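Local coordinates for protein blood group a-and b-cleaving endo-beta-galactosidase (Streptococcus pneumoniae, PDB 2YGM) that binds a galactose- and fucose-containing glycan through a carbohydrate-binding module of an endo-beta-galactosidase that cleaves blood group A and B antigens, at residues I61-D66 against D159-A164. Numbering follows the deposited sequence.
Sequences IGTVAD and DEVVFA. With CA (calcium ion), chain E; GLA (alpha-D-galactopyranose), chain C.
Two neighbouring antiparallel strands of a beta-sandwich carbohydrate-binding module, strand 60-62 and the start of strand 161-171, meet here, and their ends run out beside a bound sugar and a calcium ion. Ile61 and Phe163 form a hydrogen-bonded pair: Phe163 N donates a hydrogen bond to Ile61 O at 2.8 Å, and Ile61 N donates one to Phe163 O. Thr63 N continues the pairing with a nearly straight bond to Val161 O (2.8 Å, 172° at the hydrogen). Further on, Ala65 N binds Asp159 O at 3.1 Å. That carbonyl also accepts a bond from Val161 N, closing an inverse gamma turn centred on Glu160.

Thr63, Ala65, Val161 and Phe163 face strand 145-151, while Val162 faces strand 45-48. The methyl CG2 of Thr63 lies alongside Val161 and near the edge of the Phe163 ring. Ala65 CB packs on Asp159 CB at 3.8 Å. The carboxylate of Asp159 reaches past Ala65, and its OD2 binds the calcium ion at 2.3 Å. The carbonyls of Val102, Ala152 and His155 join it on the metal.

The side chains of Val64 and Glu160 both reach the sugar. The Glu160 chain bends at chi2 (-87°), which carries OE2 to the alpha-galactose (GLA). OE2 accepts a hydrogen bond from GLA O4 at 2.5 Å and a weak one from GLA O3; Thr35 OG1 also binds OE2. Val64 sets CG2 against Glu160 OE2 and CG1 near GLA C6 (3.8 Å). The turn thus places a calcium-binding carboxylate and a sugar-binding carboxylate on consecutive residues, in a loop-built glycan site at the end of an NPCBM-family beta-sandwich.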
ATOM      1  N   ILE A  61       6.085 -11.507  -9.879  1.00 51.08           N
ATOM      2  CA  ILE A  61       6.733 -12.752  -9.452  1.00 50.16           C
ATOM      3  C   ILE A  61       7.770 -13.181 -10.493  1.00 49.69           C
ATOM      4  O   ILE A  61       7.496 -13.156 -11.695  1.00 49.53           O
ATOM      5  CB  ILE A  61       5.697 -13.894  -9.215  1.00 50.15           C
ATOM      6  CG1 ILE A  61       4.610 -13.464  -8.216  1.00 49.98           C
ATOM      7  CG2 ILE A  61       6.381 -15.191  -8.767  1.00 49.76           C
ATOM      8  CD1 ILE A  61       5.110 -13.085  -6.825  1.00 49.00           C
ATOM      9  N   GLY A  62       8.957 -13.565 -10.028  1.00 49.01           N
ATOM     10  CA  GLY A  62      10.033 -13.995 -10.918  1.00 48.31           C
ATOM     11  C   GLY A  62      10.466 -15.429 -10.681  1.00 47.78           C
ATOM     12  O   GLY A  62      10.867 -15.783  -9.572  1.00 47.73           O
ATOM     13  N   THR A  63      10.396 -16.253 -11.726  1.00 47.15           N
ATOM     14  CA  THR A  63      10.726 -17.671 -11.600  1.00 46.55           C
ATOM     15  C   THR A  63      11.520 -18.219 -12.787  1.00 46.18           C
ATOM     16  O   THR A  63      11.787 -17.506 -13.753  1.00 46.19           O
ATOM     17  CB  THR A  63       9.457 -18.541 -11.342  1.00 46.59           C
ATOM     18  OG1 THR A  63       9.853 -19.865 -10.958  1.00 46.56           O
ATOM     19  CG2 THR A  63       8.564 -18.616 -12.583  1.00 46.43           C
ATOM     20  N   VAL A  64      11.916 -19.485 -12.684  1.00 45.76           N
ATOM     21  CA  VAL A  64      12.491 -20.220 -13.800  1.00 45.37           C
ATOM     22  C   VAL A  64      11.535 -21.359 -14.128  1.00 45.32           C
ATOM     23  O   VAL A  64      11.146 -22.113 -13.240  1.00 45.31           O
ATOM     24  CB  VAL A  64      13.908 -20.759 -13.474  1.00 45.44           C
ATOM     25  CG1 VAL A  64      14.382 -21.741 -14.536  1.00 45.11           C
ATOM     26  CG2 VAL A  64      14.901 -19.608 -13.342  1.00 45.05           C
ATOM     27  N   ALA A  65      11.147 -21.462 -15.398  1.00 45.24           N
ATOM     28  CA  ALA A  65      10.214 -22.494 -15.855  1.00 45.33           C
ATOM     29  C   ALA A  65      10.779 -23.897 -15.654  1.00 45.31           C
ATOM     30  O   ALA A  65      11.995 -24.086 -15.667  1.00 45.45           O
ATOM     31  CB  ALA A  65       9.854 -22.270 -17.315  1.00 45.20           C
ATOM     32  N   ASP A  66       9.894 -24.871 -15.456  1.00 45.27           N
ATOM     33  CA  ASP A  66      10.295 -26.272 -15.337  1.00 45.37           C
ATOM     34  C   ASP A  66       9.328 -27.155 -16.135  1.00 45.41           C
ATOM     35  O   ASP A  66       8.935 -26.783 -17.242  1.00 45.36           O
ATOM     36  CB  ASP A  66      10.387 -26.690 -13.863  1.00 45.49           C
ATOM     37  CG  ASP A  66      11.468 -27.740 -13.609  1.00 45.74           C
ATOM     38  OD1 ASP A  66      12.241 -28.056 -14.537  1.00 46.54           O
ATOM     39  OD2 ASP A  66      11.543 -28.251 -12.472  1.00 45.89           O
ATOM     40  N   ASP A 159      15.094 -19.399 -18.850  1.00 42.68           N
ATOM     41  CA  ASP A 159      13.639 -19.309 -18.798  1.00 42.50           C
ATOM     42  C   ASP A 159      13.173 -18.465 -17.615  1.00 42.46           C
ATOM     43  O   ASP A 159      12.388 -18.924 -16.777  1.00 42.27           O
ATOM     44  CB  ASP A 159      13.012 -20.706 -18.746  1.00 42.43           C
ATOM     45  CG  ASP A 159      13.274 -21.517 -19.999  1.00 42.28           C
ATOM     46  OD1 ASP A 159      13.959 -21.022 -20.919  1.00 42.65           O
ATOM     47  OD2 ASP A 159      12.793 -22.665 -20.074  1.00 41.26           O
ATOM     48  N   GLU A 160      13.657 -17.226 -17.571  1.00 42.33           N
ATOM     49  CA  GLU A 160      13.354 -16.287 -16.496  1.00 42.41           C
ATOM     50  C   GLU A 160      11.933 -15.735 -16.628  1.00 42.32           C
ATOM     51  O   GLU A 160      11.745 -14.546 -16.893  1.00 42.27           O
ATOM     52  CB  GLU A 160      14.355 -15.127 -16.514  1.00 42.61           C
ATOM     53  CG  GLU A 160      15.821 -15.538 -16.486  1.00 42.90           C
ATOM     54  CD  GLU A 160      16.339 -15.741 -15.088  1.00 43.18           C
ATOM     55  OE1 GLU A 160      16.165 -14.831 -14.251  1.00 43.63           O
ATOM     56  OE2 GLU A 160      16.927 -16.811 -14.828  1.00 43.96           O
ATOM     57  N   VAL A 161      10.938 -16.601 -16.445  1.00 42.08           N
ATOM     58  CA  VAL A 161       9.544 -16.197 -16.576  1.00 41.79           C
ATOM     59  C   VAL A 161       9.188 -15.227 -15.464  1.00 41.99           C
ATOM     60  O   VAL A 161       9.487 -15.471 -14.289  1.00 41.94           O
ATOM     61  CB  VAL A 161       8.573 -17.403 -16.556  1.00 41.70           C
ATOM     62  CG1 VAL A 161       7.119 -16.941 -16.443  1.00 40.64           C
ATOM     63  CG2 VAL A 161       8.764 -18.258 -17.801  1.00 41.64           C
ATOM     64  N   VAL A 162       8.562 -14.121 -15.853  1.00 41.99           N
ATOM     65  CA  VAL A 162       8.040 -13.154 -14.904  1.00 42.18           C
ATOM     66  C   VAL A 162       6.533 -12.983 -15.054  1.00 42.48           C
ATOM     67  O   VAL A 162       6.005 -12.869 -16.167  1.00 42.45           O
ATOM     68  CB  VAL A 162       8.762 -11.777 -14.993  1.00 42.37           C
ATOM     69  CG1 VAL A 162      10.185 -11.880 -14.438  1.00 42.14           C
ATOM     70  CG2 VAL A 162       8.772 -11.239 -16.424  1.00 41.88           C
ATOM     71  N   PHE A 163       5.845 -12.991 -13.921  1.00 42.82           N
ATOM     72  CA  PHE A 163       4.444 -12.626 -13.876  1.00 43.26           C
ATOM     73  C   PHE A 163       4.364 -11.185 -13.387  1.00 43.70           C
ATOM     74  O   PHE A 163       4.075 -10.922 -12.219  1.00 43.76           O
ATOM     75  CB  PHE A 163       3.667 -13.586 -12.973  1.00 43.13           C
ATOM     76  CG  PHE A 163       3.628 -15.000 -13.488  1.00 42.77           C
ATOM     77  CD1 PHE A 163       4.654 -15.896 -13.191  1.00 42.59           C
ATOM     78  CD2 PHE A 163       2.566 -15.436 -14.271  1.00 42.17           C
ATOM     79  CE1 PHE A 163       4.622 -17.203 -13.663  1.00 42.01           C
ATOM     80  CE2 PHE A 163       2.525 -16.741 -14.749  1.00 42.13           C
ATOM     81  CZ  PHE A 163       3.557 -17.627 -14.444  1.00 42.04           C
ATOM     82  N   ALA A 164       4.643 -10.260 -14.302  1.00 44.36           N
ATOM     83  CA  ALA A 164       4.757  -8.835 -13.990  1.00 45.06           C
ATOM     84  C   ALA A 164       3.413  -8.201 -13.682  1.00 45.58           C
ATOM     85  O   ALA A 164       2.437  -8.402 -14.415  1.00 45.80           O
ATOM     86  CB  ALA A 164       5.446  -8.092 -15.128  1.00 45.16           C
TER
HETATM   87 CA    CA E 505      13.450 -23.754 -22.038  1.00 44.81          CA
HETATM   88  C1  GLA C   4      20.950 -20.253 -17.120  1.00 55.06           C
HETATM   89  C2  GLA C   4      20.763 -18.773 -16.766  1.00 54.45           C
HETATM   90  C3  GLA C   4      20.431 -18.626 -15.285  1.00 53.90           C
HETATM   91  C4  GLA C   4      19.183 -19.430 -14.947  1.00 54.00           C
HETATM   92  C5  GLA C   4      19.387 -20.894 -15.340  1.00 54.05           C
HETATM   93  C6  GLA C   4      18.103 -21.692 -15.120  1.00 53.45           C
HETATM   94  O2  GLA C   4      21.936 -18.048 -17.055  1.00 54.44           O
HETATM   95  O3  GLA C   4      20.237 -17.269 -14.973  1.00 53.59           O
HETATM   96  O4  GLA C   4      18.066 -18.892 -15.624  1.00 53.80           O
HETATM   97  O5  GLA C   4      19.831 -21.033 -16.687  1.00 54.67           O
HETATM   98  O6  GLA C   4      18.230 -22.983 -15.671  1.00 53.30           O
HETATM   99  O   HOH W   1      13.542 -25.250 -23.761  1.00 43.95           O